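Mgp-operon protein 3 (Mycoplasma pneumoniae, PDB 6RJ1) is an extracellular, membrane-anchored adhesin subunit (P40/P90) that probably works together with adhesin P1 in attaching the bacterium to sugar-bearing host cells. Local coordinates at residues A[172-176]-A[177-181]; A[183-187]-A[188-192]; A[523-527]-A[528-532]; A[581-584]-A[585-589]. All blocks are in the same frame, centred on the assembly; numbering follows the deposited sequence.

Contact 1: residues A[172-176]-A[177-181]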
loop_
_atom_site.group_PDB
_atom_site.type_symbol
_atom_site.label_atom_id
_atom_site.label_comp_id
_atom_site.label_asym_id
_atom_site.label_seq_id
_atom_site.Cartn_x
_atom_site.Cartn_y
_atom_site.Cartn_z
ATOM N N PRO A 172 -8.430 6.456 -8.711
ATOM C CA PRO A 172 -8.822 7.740 -8.104
ATOM C C PRO A 172 -10.299 8.118 -8.323
ATOM O O PRO A 172 -10.771 9.083 -7.714
ATOM C CB PRO A 172 -7.883 8.741 -8.783
ATOM C CG PRO A 172 -7.489 8.098 -10.052
ATOM C CD PRO A 172 -7.389 6.651 -9.740
ATOM N N TYR A 173 -11.023 7.363 -9.178
ATOM C CA TYR A 173 -12.436 7.604 -9.493
ATOM C C TYR A 173 -13.386 6.604 -8.831
ATOM O O TYR A 173 -14.592 6.648 -9.089
ATOM C CB TYR A 173 -12.662 7.671 -11.018
ATOM C CG TYR A 173 -11.715 8.627 -11.699
ATOM C CD1 TYR A 173 -11.817 10.002 -11.501
ATOM C CD2 TYR A 173 -10.685 8.159 -12.504
ATOM C CE1 TYR A 173 -10.924 10.887 -12.096
ATOM C CE2 TYR A 173 -9.789 9.036 -13.111
ATOM C CZ TYR A 173 -9.910 10.398 -12.901
ATOM O OH TYR A 173 -9.015 11.261 -13.473
ATOM N N THR A 174 -12.847 5.719 -7.965
ATOM C CA THR A 174 -13.633 4.725 -7.239
ATOM C C THR A 174 -14.440 5.461 -6.163
ATOM O O THR A 174 -13.835 6.044 -5.257
ATOM C CB THR A 174 -12.728 3.613 -6.656
ATOM O OG1 THR A 174 -11.982 2.995 -7.707
ATOM C CG2 THR A 174 -13.516 2.555 -5.880
ATOM N N PRO A 175 -15.789 5.488 -6.261
ATOM C CA PRO A 175 -16.574 6.189 -5.232
ATOM C C PRO A 175 -16.758 5.352 -3.965
ATOM O O PRO A 175 -16.590 4.133 -4.004
ATOM C CB PRO A 175 -17.904 6.473 -5.936
ATOM C CG PRO A 175 -18.033 5.420 -6.976
ATOM C CD PRO A 175 -16.665 4.854 -7.270
ATOM N N ASN A 176 -17.113 6.008 -2.846
ATOM C CA ASN A 176 -17.369 5.377 -1.542
ATOM C C ASN A 176 -18.352 4.190 -1.625
ATOM O O ASN A 176 -18.056 3.141 -1.061
ATOM C CB ASN A 176 -17.854 6.420 -0.512
ATOM C CG ASN A 176 -16.757 7.222 0.149
ATOM O OD1 ASN A 176 -15.592 6.800 0.262
ATOM N ND2 ASN A 176 -17.122 8.392 0.633
ATOM N N ALA A 177 -19.489 4.341 -2.357
ATOM C CA ALA A 177 -20.487 3.279 -2.546
ATOM C C ALA A 177 -19.919 2.093 -3.344
ATOM O O ALA A 177 -20.351 0.951 -3.151
ATOM C CB ALA A 177 -21.724 3.829 -3.226
ATOM N N GLY A 178 -18.941 2.379 -4.204
ATOM C CA GLY A 178 -18.227 1.375 -4.980
ATOM C C GLY A 178 -17.436 0.460 -4.065
ATOM O O GLY A 178 -17.292 -0.717 -4.367
ATOM N N LEU A 179 -16.932 0.975 -2.923
ATOM C CA LEU A 179 -16.195 0.165 -1.951
ATOM C C LEU A 179 -17.129 -0.654 -1.039
ATOM O O LEU A 179 -16.708 -1.684 -0.504
ATOM C CB LEU A 179 -15.259 1.041 -1.094
ATOM C CG LEU A 179 -13.859 1.418 -1.621
ATOM C CD1 LEU A 179 -13.316 0.437 -2.673
ATOM C CD2 LEU A 179 -13.812 2.829 -2.085
ATOM N N ALA A 180 -18.383 -0.183 -0.857
ATOM C CA ALA A 180 -19.404 -0.787 0.010
ATOM C C ALA A 180 -19.910 -2.157 -0.453
ATOM O O ALA A 180 -20.483 -2.275 -1.532
ATOM C CB ALA A 180 -20.573 0.175 0.200
ATOM N N ARG A 181 -19.721 -3.183 0.386
ATOM C CA ARG A 181 -20.142 -4.563 0.141
ATOM C C ARG A 181 -21.193 -4.928 1.189
ATOM O O ARG A 181 -21.013 -4.589 2.359
ATOM C CB ARG A 181 -18.920 -5.499 0.281
ATOM C CG ARG A 181 -18.361 -6.120 -1.008
ATOM C CD ARG A 181 -17.969 -5.160 -2.127
ATOM N NE ARG A 181 -16.782 -4.346 -1.862
ATOM C CZ ARG A 181 -15.638 -4.445 -2.538
ATOM N NH1 ARG A 181 -14.631 -3.630 -2.269
ATOM N NH2 ARG A 181 -15.498 -5.355 -3.493
#
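The side chains of Thr174 and Leu179 are swung into each other by their first torsions: CG2 of Thr174 stands anti to its own backbone N (chi1 -57° measured to OG1), while CG of Leu179 lies beside its N and anti to its carbonyl carbon (chi1 -84°). They meet over the start of the short helix 176-179, a single weakly bonded turn that follows strand 165-167. Thr174 CG2 sits 3.8 Å from both Leu179 CD1 and Leu179 CD2, so one methyl touches the two ends of the leucine fork, and the two side chains cross at about a right angle. The other branch of the threonine, OG1, bonds to Thr171 N in the loop and to Glu240 OE1 on strand 239-241.

The backbone turns under this apolar pair. Pro175 O receives a weak bond from Gly178 N at 2.9 Å and another weak one from Leu179 N at 3.4 Å; Leu179 CD2 also packs against that oxygen, 3.6 Å away. Asn176 O is likewise shared by weak bonds from Leu179 N and Ala180 N. The side chain of Asn176 starts away from the turn, and its OD1 bonds to Ser774 N. Ser244 OG bonds to Gly178 O on the helix, and Glu167 forms a salt bridge with Arg181.

At the helix end, Arg181 folds back on the turn. Its NE bonds to Leu179 O at 3.0 Å, standing above that carbonyl's plane by 57°, and NH1 adds a weak bond to the same oxygen at 3.3 Å.

Contact 2: residues A[183-187]-A[188-192]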
loop_
_atom_site.group_PDB
_atom_site.type_symbol
_atom_site.label_atom_id
_atom_site.label_comp_id
_atom_site.label_asym_id
_atom_site.label_seq_id
_atom_site.Cartn_x
_atom_site.Cartn_y
_atom_site.Cartn_z
ATOM N N ASN A 183 -23.122 -6.517 4.101
ATOM C CA ASN A 183 -22.665 -7.158 5.329
ATOM C C ASN A 183 -22.867 -8.664 5.336
ATOM O O ASN A 183 -23.897 -9.168 4.877
ATOM C CB ASN A 183 -23.386 -6.566 6.541
ATOM C CG ASN A 183 -22.682 -5.444 7.234
ATOM O OD1 ASN A 183 -21.455 -5.270 7.163
ATOM N ND2 ASN A 183 -23.462 -4.675 7.957
ATOM N N GLY A 184 -21.882 -9.353 5.893
ATOM C CA GLY A 184 -21.921 -10.787 6.095
ATOM C C GLY A 184 -22.855 -11.138 7.239
ATOM O O GLY A 184 -23.407 -10.252 7.902
ATOM N N VAL A 185 -23.045 -12.434 7.464
ATOM C CA VAL A 185 -23.907 -12.994 8.497
ATOM C C VAL A 185 -23.373 -12.679 9.921
ATOM O O VAL A 185 -22.166 -12.558 10.089
ATOM C CB VAL A 185 -24.082 -14.505 8.179
ATOM C CG1 VAL A 185 -24.319 -15.353 9.415
ATOM C CG2 VAL A 185 -25.201 -14.709 7.168
ATOM N N ALA A 186 -24.271 -12.479 10.917
ATOM C CA ALA A 186 -23.907 -12.198 12.310
ATOM C C ALA A 186 -23.273 -13.437 12.935
ATOM O O ALA A 186 -23.629 -14.547 12.548
ATOM C CB ALA A 186 -25.141 -11.803 13.095
ATOM N N GLN A 187 -22.357 -13.272 13.901
ATOM C CA GLN A 187 -21.699 -14.438 14.494
ATOM C C GLN A 187 -22.653 -15.375 15.275
ATOM O O GLN A 187 -22.357 -16.564 15.316
ATOM C CB GLN A 187 -20.449 -14.067 15.313
ATOM C CG GLN A 187 -20.653 -13.272 16.586
ATOM C CD GLN A 187 -19.368 -13.159 17.382
ATOM O OE1 GLN A 187 -18.359 -13.851 17.140
ATOM N NE2 GLN A 187 -19.373 -12.275 18.362
ATOM N N ASP A 188 -23.818 -14.894 15.792
ATOM C CA ASP A 188 -24.775 -15.784 16.494
ATOM C C ASP A 188 -25.431 -16.792 15.550
ATOM O O ASP A 188 -25.690 -17.919 15.958
ATOM C CB ASP A 188 -25.832 -15.010 17.315
ATOM C CG ASP A 188 -26.765 -14.068 16.555
ATOM O OD1 ASP A 188 -26.456 -13.729 15.387
ATOM O OD2 ASP A 188 -27.787 -13.649 17.140
ATOM N N THR A 189 -25.660 -16.391 14.282
ATOM C CA THR A 189 -26.228 -17.235 13.221
ATOM C C THR A 189 -25.188 -18.290 12.813
ATOM O O THR A 189 -25.543 -19.444 12.601
ATOM C CB THR A 189 -26.686 -16.362 12.030
ATOM O OG1 THR A 189 -27.639 -15.400 12.485
ATOM C CG2 THR A 189 -27.293 -17.174 10.891
ATOM N N VAL A 190 -23.909 -17.890 12.720
ATOM C CA VAL A 190 -22.805 -18.780 12.354
ATOM C C VAL A 190 -22.688 -19.983 13.308
ATOM O O VAL A 190 -22.597 -21.122 12.844
ATOM C CB VAL A 190 -21.462 -18.004 12.212
ATOM C CG1 VAL A 190 -20.258 -18.944 12.146
ATOM C CG2 VAL A 190 -21.486 -17.077 11.003
ATOM N N HIS A 191 -22.730 -19.730 14.623
ATOM C CA HIS A 191 -22.528 -20.766 15.629
ATOM C C HIS A 191 -23.776 -21.446 16.141
ATOM O O HIS A 191 -23.674 -22.564 16.644
ATOM C CB HIS A 191 -21.716 -20.207 16.799
ATOM C CG HIS A 191 -20.347 -19.754 16.392
ATOM N ND1 HIS A 191 -20.032 -18.413 16.299
ATOM C CD2 HIS A 191 -19.269 -20.487 16.022
ATOM C CE1 HIS A 191 -18.772 -18.370 15.909
ATOM N NE2 HIS A 191 -18.271 -19.595 15.731
ATOM N N PHE A 192 -24.940 -20.801 16.025
ATOM C CA PHE A 192 -26.186 -21.379 16.525
ATOM C C PHE A 192 -27.195 -21.751 15.436
ATOM O O PHE A 192 -28.131 -22.501 15.715
ATOM C CB PHE A 192 -26.820 -20.455 17.578
ATOM C CG PHE A 192 -25.965 -20.304 18.815
ATOM C CD1 PHE A 192 -26.023 -21.244 19.840
ATOM C CD2 PHE A 192 -25.085 -19.233 18.945
ATOM C CE1 PHE A 192 -25.213 -21.116 20.972
ATOM C CE2 PHE A 192 -24.276 -19.107 20.079
ATOM C CZ PHE A 192 -24.350 -20.042 21.087
#
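Val185 reaches forward onto the first turn of helix 187-192 and lays one methyl, CG1, against two side chains. CG1 is 3.7 Å from Thr189 CB and equally close to Val190 CG2. The valine crosses Thr189 at about a right angle and meets Val190 obliquely, so two successive helix residues share a single branch. That branch is anti to the Val185 backbone N (chi1 151°), which carries it to the helix.

On another side of the turn, the carboxylate of Asp188 curls back: OD1 comes to 3.3 Å from Ala186 CB, while OD2 makes a salt bridge with Lys216. Thr189 OG1 bonds to Glu197, and the extended Gln187 side chain ends with NE2 on Gly214 O.

His191 lies one turn beyond Gln187. Its backbone N donates to Gln187 O at 3.3 Å, tilted 23° from the carbonyl plane, and its ring nitrogen ND1 adds a weak bond to the same oxygen at 3.1 Å. Val190 CG1 lies over the centre of one imidazole face, 4.0 Å above the plane.

Ala186 holds the N-cap position, and its carbonyl accepts weak bonds from Val190 N (3.4 Å) and Thr189 N. The apolar pair that spans this cap is a hydrophobic staple, Val185 just before the N-cap against Val190 in the first turn.

Contact 3: residues A[523-527]-A[528-532]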
loop_
_atom_site.group_PDB
_atom_site.type_symbol
_atom_site.label_atom_id
_atom_site.label_comp_id
_atom_site.label_asym_id
_atom_site.label_seq_id
_atom_site.Cartn_x
_atom_site.Cartn_y
_atom_site.Cartn_z
ATOM N N SER A 523 -7.316 -30.052 2.083
ATOM C CA SER A 523 -6.507 -29.352 1.076
ATOM C C SER A 523 -7.148 -28.071 0.524
ATOM O O SER A 523 -6.412 -27.171 0.102
ATOM C CB SER A 523 -6.136 -30.293 -0.062
ATOM O OG SER A 523 -5.236 -31.279 0.417
ATOM N N LYS A 524 -8.503 -27.983 0.539
ATOM C CA LYS A 524 -9.227 -26.811 0.059
ATOM C C LYS A 524 -9.266 -25.646 1.076
ATOM O O LYS A 524 -9.621 -24.524 0.697
ATOM C CB LYS A 524 -10.621 -27.177 -0.454
ATOM C CG LYS A 524 -10.595 -27.549 -1.922
ATOM C CD LYS A 524 -11.865 -27.084 -2.637
ATOM C CE LYS A 524 -11.632 -26.798 -4.105
ATOM N NZ LYS A 524 -10.592 -25.756 -4.376
ATOM N N ASN A 525 -8.828 -25.898 2.333
ATOM C CA ASN A 525 -8.664 -24.885 3.374
ATOM C C ASN A 525 -7.234 -24.377 3.154
ATOM O O ASN A 525 -6.316 -24.650 3.926
ATOM C CB ASN A 525 -8.863 -25.499 4.770
ATOM C CG ASN A 525 -8.789 -24.504 5.904
ATOM O OD1 ASN A 525 -9.476 -23.483 5.919
ATOM N ND2 ASN A 525 -7.954 -24.788 6.888
ATOM N N SER A 526 -7.063 -23.666 2.036
ATOM C CA SER A 526 -5.812 -23.166 1.484
ATOM C C SER A 526 -5.343 -21.793 1.985
ATOM O O SER A 526 -4.246 -21.396 1.603
ATOM C CB SER A 526 -5.899 -23.164 -0.039
ATOM O OG SER A 526 -7.101 -22.560 -0.492
ATOM N N ASN A 527 -6.113 -21.086 2.853
ATOM C CA ASN A 527 -5.733 -19.764 3.400
ATOM C C ASN A 527 -4.313 -19.718 3.987
ATOM O O ASN A 527 -3.826 -20.742 4.482
ATOM C CB ASN A 527 -6.734 -19.303 4.454
ATOM C CG ASN A 527 -6.695 -20.116 5.731
ATOM O OD1 ASN A 527 -5.803 -19.962 6.574
ATOM N ND2 ASN A 527 -7.671 -20.982 5.913
ATOM N N LEU A 528 -3.686 -18.521 3.983
ATOM C CA LEU A 528 -2.327 -18.280 4.474
ATOM C C LEU A 528 -2.042 -18.748 5.907
ATOM O O LEU A 528 -0.939 -19.250 6.155
ATOM C CB LEU A 528 -1.950 -16.806 4.341
ATOM C CG LEU A 528 -1.773 -16.279 2.917
ATOM C CD1 LEU A 528 -2.280 -14.881 2.803
ATOM C CD2 LEU A 528 -0.348 -16.379 2.451
ATOM N N LYS A 529 -3.003 -18.587 6.848
ATOM C CA LYS A 529 -2.788 -19.005 8.244
ATOM C C LYS A 529 -2.586 -20.514 8.369
ATOM O O LYS A 529 -1.655 -20.959 9.061
ATOM C CB LYS A 529 -3.903 -18.520 9.180
ATOM C CG LYS A 529 -3.447 -18.442 10.630
ATOM C CD LYS A 529 -4.599 -18.384 11.597
ATOM C CE LYS A 529 -4.086 -18.308 13.004
ATOM N NZ LYS A 529 -5.191 -18.281 13.989
ATOM N N ALA A 530 -3.435 -21.292 7.670
ATOM C CA ALA A 530 -3.392 -22.755 7.636
ATOM C C ALA A 530 -2.081 -23.252 7.023
ATOM O O ALA A 530 -1.615 -24.334 7.388
ATOM C CB ALA A 530 -4.571 -23.290 6.841
ATOM N N GLN A 531 -1.479 -22.455 6.105
ATOM C CA GLN A 531 -0.221 -22.806 5.431
ATOM C C GLN A 531 1.027 -22.324 6.196
ATOM O O GLN A 531 2.158 -22.591 5.773
ATOM C CB GLN A 531 -0.217 -22.310 3.972
ATOM C CG GLN A 531 -1.471 -22.672 3.168
ATOM C CD GLN A 531 -1.851 -24.128 3.231
ATOM O OE1 GLN A 531 -1.056 -25.016 2.916
ATOM N NE2 GLN A 531 -3.083 -24.402 3.645
ATOM N N GLY A 532 0.805 -21.645 7.319
ATOM C CA GLY A 532 1.860 -21.132 8.183
ATOM C C GLY A 532 2.576 -19.937 7.600
ATOM O O GLY A 532 3.744 -19.704 7.910
#
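An Asx motif at Asn527, in the loop between helix 503-511 and strand 538-546, bends the chain and leads into the type I beta turn from Lys529 to Gly532. The backbone of 528-530 winds like a helix but lacks its bonding pattern. Asn527 OD1 accepts from Ala530 N at 2.9 Å, a nearly straight bond of 164° in which the donor stands above the side-chain carbonyl plane. The same oxygen is 3.1 Å from Lys529 N. Its place follows from the first torsion, which sets CG between the backbone N and the carbonyl carbon (chi1 69°) and turns the amide over the bend.

Ala530 CB points back into the bend, 3.6 Å from Asn527 O and 3.7 Å from Asn525 ND2. Gln531 adds to the motif: its N gives a weak bond to Asn527 O at 3.3 Å, and its chain, bent at chi2 (-51°), lays CG 3.4 Å from Ser526 O. The amide thus runs back along the chain, with NE2 3.3 Å from Asn525 O and OE1 bonded to Ser156 N. Asn525 itself is the centre of an inverse gamma turn.

The asparagines tie the bend to strand 650-654, Asn525 OD1 taking Ile650 N and Asn527 ND2 giving to Ile650 O, while the ND2 groups of both asparagines bond to Phe515 O. Helix 157-163 flanks the loop: Thr160 OG1 bonds to Ser526 O, Asp163 to Ser526 OG, and Leu528 and Gln531 rest their side chains on Thr160.

Contact 4: residues A[581-584]-A[585-589]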
loop_
_atom_site.group_PDB
_atom_site.type_symbol
_atom_site.label_atom_id
_atom_site.label_comp_id
_atom_site.label_asym_id
_atom_site.label_seq_id
_atom_site.Cartn_x
_atom_site.Cartn_y
_atom_site.Cartn_z
ATOM N N THR A 581 -11.395 -4.901 14.522
ATOM C CA THR A 581 -10.472 -5.248 15.609
ATOM C C THR A 581 -10.177 -4.059 16.521
ATOM O O THR A 581 -9.130 -4.029 17.168
ATOM C CB THR A 581 -9.194 -5.862 15.063
ATOM O OG1 THR A 581 -8.549 -4.922 14.206
ATOM C CG2 THR A 581 -9.430 -7.184 14.372
ATOM N N THR A 582 -11.101 -3.092 16.580
ATOM C CA THR A 582 -10.953 -1.896 17.403
ATOM C C THR A 582 -10.969 -2.268 18.884
ATOM O O THR A 582 -11.816 -3.052 19.308
ATOM C CB THR A 582 -12.023 -0.863 17.018
ATOM O OG1 THR A 582 -11.904 -0.606 15.618
ATOM C CG2 THR A 582 -11.902 0.441 17.798
ATOM N N ALA A 583 -10.023 -1.709 19.657
ATOM C CA ALA A 583 -9.891 -1.908 21.097
ATOM C C ALA A 583 -11.194 -1.525 21.791
ATOM O O ALA A 583 -11.819 -0.535 21.411
ATOM C CB ALA A 583 -8.753 -1.051 21.628
ATOM N N GLY A 584 -11.588 -2.317 22.786
ATOM C CA GLY A 584 -12.812 -2.109 23.556
ATOM C C GLY A 584 -12.891 -0.772 24.268
ATOM O O GLY A 584 -11.862 -0.134 24.515
ATOM N N LEU A 585 -14.121 -0.334 24.599
ATOM C CA LEU A 585 -14.366 0.933 25.296
ATOM C C LEU A 585 -13.743 0.948 26.694
ATOM O O LEU A 585 -13.321 1.997 27.180
ATOM C CB LEU A 585 -15.871 1.226 25.383
ATOM C CG LEU A 585 -16.550 1.676 24.095
ATOM C CD1 LEU A 585 -18.055 1.621 24.230
ATOM C CD2 LEU A 585 -16.123 3.076 23.694
ATOM N N ASP A 586 -13.661 -0.233 27.307
ATOM C CA ASP A 586 -13.129 -0.504 28.639
ATOM C C ASP A 586 -11.621 -0.825 28.648
ATOM O O ASP A 586 -11.120 -1.333 29.655
ATOM C CB ASP A 586 -13.923 -1.667 29.267
ATOM C CG ASP A 586 -13.788 -2.983 28.519
ATOM O OD1 ASP A 586 -13.883 -2.975 27.267
ATOM O OD2 ASP A 586 -13.596 -4.016 29.179
ATOM N N SER A 587 -10.896 -0.530 27.550
ATOM C CA SER A 587 -9.455 -0.785 27.486
ATOM C C SER A 587 -8.717 0.048 28.521
ATOM O O SER A 587 -9.142 1.166 28.833
ATOM C CB SER A 587 -8.905 -0.438 26.109
ATOM O OG SER A 587 -9.474 -1.238 25.092
ATOM N N ASP A 588 -7.606 -0.496 29.043
ATOM C CA ASP A 588 -6.758 0.214 29.991
ATOM C C ASP A 588 -5.990 1.315 29.252
ATOM O O ASP A 588 -5.836 1.244 28.027
ATOM C CB ASP A 588 -5.809 -0.750 30.722
ATOM C CG ASP A 588 -6.511 -1.677 31.694
ATOM O OD1 ASP A 588 -7.305 -1.177 32.533
ATOM O OD2 ASP A 588 -6.261 -2.901 31.628
ATOM N N GLY A 589 -5.567 2.335 29.997
ATOM C CA GLY A 589 -4.867 3.493 29.459
ATOM C C GLY A 589 -3.475 3.224 28.934
ATOM O O GLY A 589 -2.808 2.277 29.356
#
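Gly584 O is gripped twice by one residue, Ser587. Ser587 OG donates its hydrogen to Gly584 O at 2.7 Å, and the backbone N of the same serine donates to that oxygen at 3.2 Å. Both donors arrive from the same face of the carbonyl plane: OG is tilted from it by 27°, while N stands higher, 66° out of it. The backbone bond closes the type I beta turn from Gly584 to Ser587, and the hydroxyl supplements it.

The serine side chain can reach because its OG lies anti to the carbonyl carbon and beside the backbone N (chi1 -63°), which brings OG to the carbonyl that the backbone N already reaches through the turn. Ser587 CB is carried along to 3.4 Å from Gly584 O. From the residue before the turn, Ala583 CB touches Ser587 OG at 3.5 Å, about at right angles to the bond that OG makes with Gly584 O. Within the turn, the Asp586 carboxylate swings back until OD1 is 3.9 Å from Gly584 C.

In the next shell, Asn597 OD1 bonds to Gly584 N and so fixes the residue that offers the doubly used carbonyl. Ser622 OG bonds to Asp586 OD1, and a backbone bond joins Leu585 to Thr619.

The turn lies in the loop between strand 575-577 and helix 591-595. Ser587 touches Leu594 and Asp588 touches Ala593 on that helix, and Ala583 is joined through its backbone to Pro687 of another loop.

Along the chain the four contacts come in series, none nesting within or crossing another. Contact 1 bends the loop after strand 165-167 into helix 176-179, and contact 2 follows almost at once at the start of helix 187-192, its centre 25 Å away. After a long interval, contact 3 coils the loop between helix 503-511 and strand 538-546; it ties that loop to strand 650-654 and to helix 157-163. Contact 4 turns the chain between strand 575-577 and helix 591-595. Contacts 3 and 4 both belong to the MgpC adhesin region. Among contacts that do not adjoin in the sequence, 2 and 4 come closest, about 11 Å between nearest atoms, without touching.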